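NAD-dependent dehydrogenase (Rhizobium meliloti, PDB 4Z0P) reduces glyoxylate and hydroxypyruvate with NADPH as the hydride donor, as a member of the D-isomer specific 2-hydroxyacid dehydrogenase family. Local coordinates at residues I48-V53 and V69-G74; V10-I15 and A292-V297; I167-S172 and D188-R193. One frame throughout, in Å; residues are numbered along the deposited sequence.

Interaction 1: I48-V53 and V69-G74; sequences IDYAVV and VVFSGG. With OXD (oxalic acid), chain C.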
loop_
_atom_site.group_PDB
_atom_site.type_symbol
_atom_site.label_atom_id
_atom_site.label_comp_id
_atom_site.label_asym_id
_atom_site.label_seq_id
_atom_site.Cartn_x
_atom_site.Cartn_y
_atom_site.Cartn_z
ATOM N N ILE A 48 7.365 -13.290 -42.612
ATOM C CA ILE A 48 6.516 -13.219 -41.439
ATOM C C ILE A 48 6.303 -11.751 -41.074
ATOM O O ILE A 48 7.258 -10.973 -41.019
ATOM C CB ILE A 48 7.147 -13.992 -40.255
ATOM C CG1 ILE A 48 7.240 -15.483 -40.612
ATOM C CG2 ILE A 48 6.336 -13.760 -38.976
ATOM C CD1 ILE A 48 7.984 -16.301 -39.590
ATOM N N ASP A 49 5.047 -11.397 -40.812
ATOM C CA ASP A 49 4.637 -9.997 -40.680
ATOM C C ASP A 49 4.737 -9.417 -39.268
ATOM O O ASP A 49 4.840 -8.193 -39.120
ATOM C CB ASP A 49 3.199 -9.818 -41.142
ATOM C CG ASP A 49 2.996 -10.024 -42.635
ATOM O OD1 ASP A 49 3.949 -10.246 -43.406
ATOM O OD2 ASP A 49 1.820 -9.985 -43.003
ATOM N N TYR A 50 4.665 -10.257 -38.226
ATOM C CA TYR A 50 4.482 -9.766 -36.862
ATOM C C TYR A 50 5.419 -10.472 -35.889
ATOM O O TYR A 50 5.638 -11.683 -36.000
ATOM C CB TYR A 50 3.045 -10.031 -36.395
ATOM C CG TYR A 50 1.996 -9.570 -37.362
ATOM C CD1 TYR A 50 1.913 -8.237 -37.728
ATOM C CD2 TYR A 50 1.067 -10.465 -37.920
ATOM C CE1 TYR A 50 0.954 -7.799 -38.627
ATOM C CE2 TYR A 50 0.103 -10.027 -38.822
ATOM C CZ TYR A 50 0.057 -8.688 -39.177
ATOM O OH TYR A 50 -0.888 -8.217 -40.080
ATOM N N ALA A 51 5.978 -9.697 -34.957
ATOM C CA ALA A 51 6.810 -10.226 -33.863
ATOM C C ALA A 51 6.474 -9.486 -32.588
ATOM O O ALA A 51 6.188 -8.279 -32.634
ATOM C CB ALA A 51 8.264 -10.055 -34.186
ATOM N N VAL A 52 6.444 -10.226 -31.479
ATOM C CA VAL A 52 6.235 -9.694 -30.134
ATOM C C VAL A 52 7.499 -9.979 -29.353
ATOM O O VAL A 52 7.897 -11.145 -29.235
ATOM C CB VAL A 52 5.031 -10.355 -29.408
ATOM C CG1 VAL A 52 4.661 -9.506 -28.179
ATOM C CG2 VAL A 52 3.855 -10.522 -30.334
ATOM N N VAL A 53 8.191 -8.921 -28.913
ATOM C CA VAL A 53 9.605 -9.055 -28.519
ATOM C C VAL A 53 9.887 -8.384 -27.177
ATOM O O VAL A 53 9.332 -7.326 -26.861
ATOM C CB VAL A 53 10.556 -8.526 -29.607
ATOM C CG1 VAL A 53 10.316 -9.275 -30.925
ATOM C CG2 VAL A 53 10.463 -7.006 -29.787
ATOM N N VAL A 69 4.871 -5.046 -38.556
ATOM C CA VAL A 69 4.661 -4.376 -37.262
ATOM C C VAL A 69 5.459 -5.135 -36.210
ATOM O O VAL A 69 5.447 -6.366 -36.188
ATOM C CB VAL A 69 3.180 -4.380 -36.808
ATOM C CG1 VAL A 69 2.978 -3.486 -35.578
ATOM C CG2 VAL A 69 2.244 -3.950 -37.922
ATOM N N VAL A 70 6.148 -4.382 -35.363
ATOM C CA VAL A 70 6.876 -4.893 -34.218
ATOM C C VAL A 70 6.107 -4.521 -32.962
ATOM O O VAL A 70 5.701 -3.370 -32.784
ATOM C CB VAL A 70 8.294 -4.335 -34.188
ATOM C CG1 VAL A 70 9.073 -4.908 -33.014
ATOM C CG2 VAL A 70 9.014 -4.655 -35.483
ATOM N N PHE A 71 5.889 -5.495 -32.089
ATOM C CA PHE A 71 5.183 -5.285 -30.834
ATOM C C PHE A 71 6.137 -5.479 -29.675
ATOM O O PHE A 71 6.714 -6.533 -29.551
ATOM C CB PHE A 71 4.040 -6.278 -30.686
ATOM C CG PHE A 71 2.980 -6.111 -31.727
ATOM C CD1 PHE A 71 1.951 -5.211 -31.529
ATOM C CD2 PHE A 71 3.020 -6.834 -32.904
ATOM C CE1 PHE A 71 0.979 -5.020 -32.498
ATOM C CE2 PHE A 71 2.018 -6.668 -33.876
ATOM C CZ PHE A 71 1.000 -5.754 -33.647
ATOM N N SER A 72 6.298 -4.455 -28.853
ATOM C CA SER A 72 7.040 -4.621 -27.602
ATOM C C SER A 72 6.211 -5.403 -26.586
ATOM O O SER A 72 5.023 -5.153 -26.402
ATOM C CB SER A 72 7.400 -3.247 -27.005
ATOM O OG SER A 72 8.142 -3.416 -25.802
ATOM N N GLY A 73 6.870 -6.291 -25.858
ATOM C CA GLY A 73 6.249 -6.952 -24.716
ATOM C C GLY A 73 6.066 -6.102 -23.470
ATOM O O GLY A 73 5.422 -6.554 -22.492
ATOM N N GLY A 74 6.615 -4.883 -23.484
ATOM C CA GLY A 74 6.524 -3.961 -22.357
ATOM C C GLY A 74 6.094 -2.587 -22.810
ATOM O O GLY A 74 5.968 -2.298 -24.012
HETATM C C1 OXD C . 8.100 -2.462 -19.302
HETATM C C2 OXD C . 9.004 -3.052 -18.321
HETATM O O3 OXD C . 6.928 -2.899 -19.428
HETATM O O4 OXD C . 8.883 -4.248 -18.018
HETATM O O5 OXD C . 8.539 -1.529 -20.008
HETATM O O6 OXD C . 9.889 -2.353 -17.806
#

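Interaction 2: V10-I15 and A292-V297; sequences VDLKFI and ALFVHV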
loop_
_atom_site.group_PDB
_atom_site.type_symbol
_atom_site.label_atom_id
_atom_site.label_comp_id
_atom_site.label_asym_id
_atom_site.label_seq_id
_atom_site.Cartn_x
_atom_site.Cartn_y
_atom_site.Cartn_z
ATOM N N VAL A 10 7.131 -14.962 -31.409
ATOM C CA VAL A 10 7.126 -14.618 -29.979
ATOM C C VAL A 10 8.569 -14.823 -29.476
ATOM O O VAL A 10 9.099 -15.938 -29.485
ATOM C CB VAL A 10 6.125 -15.484 -29.193
ATOM C CG1 VAL A 10 6.215 -15.193 -27.696
ATOM C CG2 VAL A 10 4.699 -15.232 -29.689
ATOM N N ASP A 11 9.207 -13.720 -29.068
ATOM C CA ASP A 11 10.578 -13.751 -28.532
ATOM C C ASP A 11 10.623 -12.897 -27.275
ATOM O O ASP A 11 11.098 -11.755 -27.298
ATOM C CB ASP A 11 11.590 -13.262 -29.565
ATOM C CG ASP A 11 13.006 -13.454 -29.134
ATOM O OD1 ASP A 11 13.287 -14.161 -28.161
ATOM O OD2 ASP A 11 13.884 -12.888 -29.788
ATOM N N LEU A 12 10.123 -13.477 -26.183
ATOM C CA LEU A 12 9.894 -12.766 -24.939
ATOM C C LEU A 12 10.697 -13.347 -23.812
ATOM O O LEU A 12 10.427 -14.471 -23.399
ATOM C CB LEU A 12 8.418 -12.890 -24.545
ATOM C CG LEU A 12 7.405 -12.224 -25.470
ATOM C CD1 LEU A 12 5.980 -12.593 -25.057
ATOM C CD2 LEU A 12 7.594 -10.732 -25.474
ATOM N N LYS A 13 11.629 -12.561 -23.261
ATOM C CA LYS A 13 12.417 -13.026 -22.133
ATOM C C LYS A 13 11.638 -12.740 -20.856
ATOM O O LYS A 13 11.988 -11.854 -20.090
ATOM C CB LYS A 13 13.798 -12.378 -22.115
ATOM C CG LYS A 13 14.788 -12.981 -21.147
ATOM C CD LYS A 13 16.224 -12.741 -21.626
ATOM C CE LYS A 13 17.269 -13.132 -20.587
ATOM N NZ LYS A 13 17.540 -12.033 -19.619
ATOM N N PHE A 14 10.561 -13.496 -20.667
ATOM C CA PHE A 14 9.702 -13.439 -19.496
ATOM C C PHE A 14 9.849 -14.793 -18.795
ATOM O O PHE A 14 10.553 -15.686 -19.281
ATOM C CB PHE A 14 8.233 -13.299 -19.920
ATOM C CG PHE A 14 7.857 -11.971 -20.516
ATOM C CD1 PHE A 14 8.662 -10.835 -20.434
ATOM C CD2 PHE A 14 6.618 -11.858 -21.127
ATOM C CE1 PHE A 14 8.235 -9.633 -20.982
ATOM C CE2 PHE A 14 6.204 -10.661 -21.674
ATOM C CZ PHE A 14 7.011 -9.561 -21.621
ATOM N N ILE A 15 9.146 -14.969 -17.682
ATOM C CA ILE A 15 9.110 -16.281 -17.009
ATOM C C ILE A 15 8.549 -17.318 -17.995
ATOM O O ILE A 15 7.432 -17.149 -18.518
ATOM C CB ILE A 15 8.292 -16.202 -15.697
ATOM C CG1 ILE A 15 9.039 -15.339 -14.674
ATOM C CG2 ILE A 15 8.058 -17.586 -15.120
ATOM C CD1 ILE A 15 8.192 -14.844 -13.519
ATOM N N ALA A 292 -2.833 -11.060 -21.536
ATOM C CA ALA A 292 -3.302 -9.725 -21.889
ATOM C C ALA A 292 -2.463 -9.120 -23.032
ATOM O O ALA A 292 -3.004 -8.465 -23.918
ATOM C CB ALA A 292 -3.310 -8.807 -20.651
ATOM N N LEU A 293 -1.154 -9.345 -22.996
ATOM C CA LEU A 293 -0.260 -8.955 -24.078
ATOM C C LEU A 293 -0.696 -9.543 -25.410
ATOM O O LEU A 293 -0.822 -8.819 -26.402
ATOM C CB LEU A 293 1.172 -9.373 -23.751
ATOM C CG LEU A 293 2.208 -9.066 -24.829
ATOM C CD1 LEU A 293 2.347 -7.574 -25.105
ATOM C CD2 LEU A 293 3.528 -9.698 -24.377
ATOM N N PHE A 294 -0.974 -10.843 -25.434
ATOM C CA PHE A 294 -1.395 -11.488 -26.673
ATOM C C PHE A 294 -2.778 -11.004 -27.149
ATOM O O PHE A 294 -2.972 -10.811 -28.343
ATOM C CB PHE A 294 -1.378 -13.014 -26.557
ATOM C CG PHE A 294 -0.007 -13.617 -26.411
ATOM C CD1 PHE A 294 1.173 -12.920 -26.769
ATOM C CD2 PHE A 294 0.108 -14.932 -25.992
ATOM C CE1 PHE A 294 2.415 -13.521 -26.649
ATOM C CE2 PHE A 294 1.360 -15.537 -25.873
ATOM C CZ PHE A 294 2.507 -14.822 -26.200
ATOM N N VAL A 295 -3.698 -10.739 -26.225
ATOM C CA VAL A 295 -4.996 -10.149 -26.616
ATOM C C VAL A 295 -4.787 -8.780 -27.278
ATOM O O VAL A 295 -5.387 -8.472 -28.320
ATOM C CB VAL A 295 -5.947 -10.052 -25.404
ATOM C CG1 VAL A 295 -7.161 -9.165 -25.706
ATOM C CG2 VAL A 295 -6.387 -11.448 -24.998
ATOM N N HIS A 296 -3.928 -7.966 -26.659
ATOM C CA HIS A 296 -3.551 -6.649 -27.191
ATOM C C HIS A 296 -2.940 -6.746 -28.589
ATOM O O HIS A 296 -3.357 -6.029 -29.494
ATOM C CB HIS A 296 -2.630 -5.934 -26.187
ATOM C CG HIS A 296 -1.612 -5.014 -26.787
ATOM N ND1 HIS A 296 -1.869 -3.683 -27.049
ATOM C CD2 HIS A 296 -0.304 -5.212 -27.088
ATOM C CE1 HIS A 296 -0.770 -3.108 -27.508
ATOM N NE2 HIS A 296 0.189 -4.018 -27.551
ATOM N N VAL A 297 -1.998 -7.673 -28.768
ATOM C CA VAL A 297 -1.368 -7.860 -30.073
ATOM C C VAL A 297 -2.402 -8.321 -31.107
ATOM O O VAL A 297 -2.430 -7.792 -32.232
ATOM C CB VAL A 297 -0.169 -8.828 -30.018
ATOM C CG1 VAL A 297 0.395 -9.096 -31.415
ATOM C CG2 VAL A 297 0.946 -8.254 -29.151
#

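Interaction 3: I167-S172 and D188-R193; sequences IGWSRS and DAFLGR. With NDP (NADPH dihydro-nicotinamide-adenine-dinucleotide phosphate), chain H.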
loop_
_atom_site.group_PDB
_atom_site.type_symbol
_atom_site.label_atom_id
_atom_site.label_comp_id
_atom_site.label_asym_id
_atom_site.label_seq_id
_atom_site.Cartn_x
_atom_site.Cartn_y
_atom_site.Cartn_z
ATOM N N ILE A 167 1.293 15.845 -6.712
ATOM C CA ILE A 167 1.559 16.742 -7.824
ATOM C C ILE A 167 2.331 15.976 -8.898
ATOM O O ILE A 167 2.989 14.990 -8.607
ATOM C CB ILE A 167 2.333 18.011 -7.380
ATOM C CG1 ILE A 167 3.692 17.660 -6.733
ATOM C CG2 ILE A 167 1.481 18.819 -6.423
ATOM C CD1 ILE A 167 4.509 18.848 -6.270
ATOM N N GLY A 168 2.292 16.500 -10.120
ATOM C CA GLY A 168 2.913 15.830 -11.266
ATOM C C GLY A 168 3.756 16.757 -12.117
ATOM O O GLY A 168 3.516 17.962 -12.157
ATOM N N TRP A 169 4.723 16.159 -12.814
ATOM C CA TRP A 169 5.591 16.893 -13.731
ATOM C C TRP A 169 5.799 16.092 -14.998
ATOM O O TRP A 169 5.969 14.872 -14.961
ATOM C CB TRP A 169 6.931 17.186 -13.057
ATOM C CG TRP A 169 7.929 17.880 -13.921
ATOM C CD1 TRP A 169 8.072 19.231 -14.091
ATOM C CD2 TRP A 169 8.945 17.269 -14.735
ATOM N NE1 TRP A 169 9.119 19.497 -14.948
ATOM C CE2 TRP A 169 9.655 18.309 -15.371
ATOM C CE3 TRP A 169 9.319 15.947 -14.994
ATOM C CZ2 TRP A 169 10.755 18.064 -16.223
ATOM C CZ3 TRP A 169 10.391 15.703 -15.854
ATOM C CH2 TRP A 169 11.091 16.754 -16.463
ATOM N N SER A 170 5.787 16.796 -16.131
ATOM C CA SER A 170 6.158 16.183 -17.415
ATOM C C SER A 170 6.525 17.305 -18.353
ATOM O O SER A 170 6.506 18.476 -17.959
ATOM C CB SER A 170 5.022 15.306 -17.959
ATOM O OG SER A 170 3.827 16.057 -18.106
ATOM N N ARG A 171 6.852 16.971 -19.591
ATOM C CA ARG A 171 7.344 18.003 -20.513
ATOM C C ARG A 171 6.266 19.024 -20.812
ATOM O O ARG A 171 6.494 20.236 -20.689
ATOM C CB ARG A 171 7.889 17.361 -21.786
ATOM C CG ARG A 171 8.497 18.372 -22.752
ATOM C CD ARG A 171 9.707 17.813 -23.484
ATOM N NE ARG A 171 9.435 16.507 -24.073
ATOM C CZ ARG A 171 10.356 15.727 -24.635
ATOM N NH1 ARG A 171 11.639 16.105 -24.711
ATOM N NH2 ARG A 171 9.987 14.554 -25.134
ATOM N N SER A 172 5.101 18.538 -21.222
ATOM C CA SER A 172 3.929 19.393 -21.377
ATOM C C SER A 172 3.081 19.270 -20.119
ATOM O O SER A 172 3.144 18.262 -19.414
ATOM C CB SER A 172 3.126 19.005 -22.629
ATOM O OG SER A 172 2.934 17.598 -22.723
ATOM N N ASP A 188 11.812 22.907 -10.970
ATOM C CA ASP A 188 12.338 23.322 -9.663
ATOM C C ASP A 188 11.258 23.625 -8.625
ATOM O O ASP A 188 11.401 23.257 -7.440
ATOM C CB ASP A 188 13.353 24.461 -9.822
ATOM C CG ASP A 188 14.715 23.963 -10.343
ATOM O OD1 ASP A 188 14.885 22.756 -10.664
ATOM O OD2 ASP A 188 15.632 24.787 -10.426
ATOM N N ALA A 189 10.169 24.263 -9.050
ATOM C CA ALA A 189 9.055 24.547 -8.143
ATOM C C ALA A 189 8.409 23.237 -7.677
ATOM O O ALA A 189 8.085 23.065 -6.492
ATOM C CB ALA A 189 8.038 25.438 -8.832
ATOM N N PHE A 190 8.227 22.321 -8.625
ATOM C CA PHE A 190 7.721 20.979 -8.347
ATOM C C PHE A 190 8.604 20.220 -7.349
ATOM O O PHE A 190 8.096 19.693 -6.365
ATOM C CB PHE A 190 7.519 20.220 -9.674
ATOM C CG PHE A 190 7.488 18.719 -9.551
ATOM C CD1 PHE A 190 8.659 17.992 -9.614
ATOM C CD2 PHE A 190 6.286 18.027 -9.453
ATOM C CE1 PHE A 190 8.636 16.604 -9.506
ATOM C CE2 PHE A 190 6.265 16.636 -9.376
ATOM C CZ PHE A 190 7.443 15.928 -9.394
ATOM N N LEU A 191 9.912 20.196 -7.577
ATOM C CA LEU A 191 10.834 19.482 -6.673
ATOM C C LEU A 191 10.784 20.046 -5.262
ATOM O O LEU A 191 10.744 19.286 -4.294
ATOM C CB LEU A 191 12.268 19.549 -7.202
ATOM C CG LEU A 191 12.527 18.807 -8.509
ATOM C CD1 LEU A 191 13.888 19.194 -9.069
ATOM C CD2 LEU A 191 12.441 17.291 -8.330
ATOM N N GLY A 192 10.757 21.375 -5.135
ATOM C CA GLY A 192 10.766 22.014 -3.830
ATOM C C GLY A 192 9.548 21.725 -2.971
ATOM O O GLY A 192 9.605 21.880 -1.755
ATOM N N ARG A 193 8.455 21.288 -3.596
ATOM C CA ARG A 193 7.242 20.865 -2.891
ATOM C C ARG A 193 7.181 19.363 -2.596
ATOM O O ARG A 193 6.312 18.935 -1.841
ATOM C CB ARG A 193 6.015 21.182 -3.735
ATOM C CG ARG A 193 5.735 22.654 -3.892
ATOM C CD ARG A 193 4.472 22.838 -4.714
ATOM N NE ARG A 193 3.296 22.305 -4.034
ATOM C CZ ARG A 193 2.078 22.214 -4.567
ATOM N NH1 ARG A 193 1.847 22.587 -5.820
ATOM N NH2 ARG A 193 1.076 21.735 -3.850
HETATM P PA NDP H . 3.928 7.253 -21.348
HETATM O O1A NDP H . 4.561 7.459 -22.715
HETATM O O2A NDP H . 2.444 7.115 -21.290
HETATM O O5B NDP H . 4.361 8.497 -20.468
HETATM C C5B NDP H . 5.662 9.045 -20.458
HETATM C C4B NDP H . 5.614 10.347 -19.706
HETATM O O4B NDP H . 6.960 10.795 -19.561
HETATM C C3B NDP H . 4.859 11.460 -20.429
HETATM O O3B NDP H . 4.180 12.231 -19.443
HETATM C C2B NDP H . 5.968 12.267 -21.069
HETATM O O2B NDP H . 5.671 13.634 -21.278
HETATM C C1B NDP H . 7.025 12.140 -20.004
HETATM N N9A NDP H . 8.347 12.466 -20.565
HETATM C C8A NDP H . 9.086 11.810 -21.482
HETATM N N7A NDP H . 10.232 12.392 -21.753
HETATM C C5A NDP H . 10.234 13.500 -20.954
HETATM C C6A NDP H . 11.152 14.554 -20.777
HETATM N N6A NDP H . 12.330 14.616 -21.439
HETATM N N1A NDP H . 10.845 15.536 -19.883
HETATM C C2A NDP H . 9.677 15.472 -19.227
HETATM N N3A NDP H . 8.730 14.532 -19.322
HETATM C C4A NDP H . 9.079 13.559 -20.203
HETATM O O3 NDP H . 4.719 5.986 -20.731
HETATM P PN NDP H . 4.073 5.029 -19.591
HETATM O O1N NDP H . 3.491 5.853 -18.493
HETATM O O2N NDP H . 3.240 3.968 -20.218
HETATM O O5D NDP H . 5.412 4.293 -19.145
HETATM C C5D NDP H . 6.452 5.047 -18.554
HETATM C C4D NDP H . 7.714 4.208 -18.416
HETATM O O4D NDP H . 7.588 3.293 -17.326
HETATM C C3D NDP H . 8.059 3.294 -19.583
HETATM O O3D NDP H . 8.693 4.036 -20.645
HETATM C C2D NDP H . 8.978 2.240 -18.999
HETATM O O2D NDP H . 10.353 2.651 -19.109
HETATM C C1D NDP H . 8.556 2.272 -17.507
HETATM N N1N NDP H . 7.998 0.998 -17.048
HETATM C C2N NDP H . 8.629 0.259 -16.054
HETATM C C3N NDP H . 8.115 -0.918 -15.598
HETATM C C7N NDP H . 8.684 -1.660 -14.426
HETATM O O7N NDP H . 8.330 -2.844 -14.259
HETATM N N7N NDP H . 9.544 -1.070 -13.624
HETATM C C4N NDP H . 6.884 -1.461 -16.222
HETATM C C5N NDP H . 6.289 -0.617 -17.288
HETATM C C6N NDP H . 6.813 0.541 -17.643
HETATM P P2B NDP H . 4.673 14.099 -22.453
HETATM O O1X NDP H . 3.312 13.684 -21.958
HETATM O O2X NDP H . 4.878 15.603 -22.452
HETATM O O3X NDP H . 5.111 13.413 -23.693
#

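Interaction 1: I48-V53 and V69-G74
Tyr50 and Val69, Ala51 and Val70, Val52 and Phe71, and Val53 and Ser72 pair across two neighbouring parallel strands. The strands belong to a beta-alpha-beta unit in the five-stranded parallel sheet, with helix 60-63 between them. The rings of Tyr50 and Phe71 lie side by side on one sheet face and point the same way. Tyr50 CD1 is 4.2 Å from Phe71 CE2. Each ring leaves its own strand with CG anti to the carbonyl carbon (chi1 -50° for Tyr50, -64° for Phe71), which sends them off in a common direction. Val69 lies beside both rings. Its CG2 meets the edge of the Tyr50 ring, while its CG1 lies over one face of Phe71. Val52 CG1 approaches Phe71 CB at 4.1 Å and closes this row. Helix 290-305 covers the face, and Tyr50 OH bonds there to Glu305. On the other face Val53 CG2 touches Val70 CG1 at 4.1 Å. The backbone ladder runs from Val69 N to Asp49 O, then Phe71 N to Ala51 O, Val53 N to Phe71 O, and Gly73 N to Val53 O. The last of these donors stands above the carbonyl plane, where the chain turns toward the oxalate pocket. Ser72 OG gives a hydrogen bond to Gly74 O at 3.0 Å, and Gly74 CA lies 3.1 Å from oxalate O3.

Interaction 2: V10-I15 and A292-V297
Leu12 and Leu293 reach toward each other tip to tip, with CD1 of the first 3.9 Å from CD2 of the second. This is plain apolar packing of a helix on the face of a parallel sheet, and no hydrogen bond crosses it. The well-packed part is the buried cluster of Val10, Leu12, Leu293 and Phe294. Phe294 CG is anti to the carbonyl carbon (chi1 -67°), a setting that carries the far end of the ring toward the strand. Val10 CG1 meets the ring at its edge, 4.0 Å from CZ. Leu12 CD1 comes in obliquely, 4.0 Å from Phe294 CE1. Thus Leu12 CD1 touches both the leucine and the ring. With the Phe294 ring cut back to an alanine, a gap is likely to open beside Val10, leaving Leu12 CD1 with Leu293 as its main partner on this helix segment. The contact is thinner around the partly exposed Phe14. There Leu293 CD2 meets the ring at its edge, 3.9 Å from CE2, while Leu12 CB lies over one face. The chain has already left the strand here: exposed Lys13, just before Phe14, is the centre of an inverse gamma turn. Just after Phe14, Ile15 packs on Ser134 of the second subunit. The strand and helix segments stay 12.6 Å apart between axes, so side chains fill the space between them. Helix 16-23 packs against Val10, Phe14 and Phe294. On the neighbouring strand 50-54, Val52 touches Leu293 and Trp54 touches Leu12. Helix 290-305 thereby rests across strands 8-12 and 50-54, with helix 16-23 beside it.

Interaction 3: I167-S172 and D188-R193
Ile167 and Phe190 bury the most surface here, followed by Trp169. They join strand 165-169 to helix 187-193 in the Rossmann-type NADPH-binding domain. The Phe190 ring lies against the strand. Trp169 CB stands over its centre in a CH-pi contact, 3.6 Å from the centroid and 5° off the ring normal. Ile167 O lies in the ring plane at the edge. Ile167 CG1 takes the position between backbone N and carbonyl carbon (chi1 59°), which brings CD1 within 3.7 Å of Phe190 CD2. The other branch, CG2, lies over one face of the Arg193 guanidinium, whose NH1 is held by Glu180 and Tyr182. The indole of Trp169 leads away from the helix to the cofactor, where its CH2 is 3.4 Å from C2A of the NADPH adenine. Its NE1 bonds to Ala184 O. Further along the chain, Ser172 grips phosphate oxygen O2X of NADPH twice, through N and through OG at 2.8 Å. The chemistry thus divides: the helix side is held by apolar and ring contacts, while the Trp169 indole meets the adenine obliquely and the loop after the strand gives two donors, both from Ser172, to the 2'-phosphate, the group that distinguishes NADPH from NADH.

From the N terminus, strand 8-12 comes first, and residues 10-15 open interaction 2. Interaction 1 then opens and closes within a short crossover, 48-53 to 69-74. Interaction 3 follows in series, closing the short loop from 167-172 to 188-193. Only at helix 290-305 does interaction 2 close, so its long loop encloses both others. Interactions 1 and 2 touch: strands 8-12 and 50-54 are neighbours in one sheet, and Phe71 packs on Val297. Interaction 2 brings the late helix back onto the N-terminal sheet, whose strands 50-54 and 69-72 interaction 1 joins. Interaction 3 lies on the other side of the chain's centre, in the seven-stranded sheet, with its centre about 35 Å from that of interaction 1.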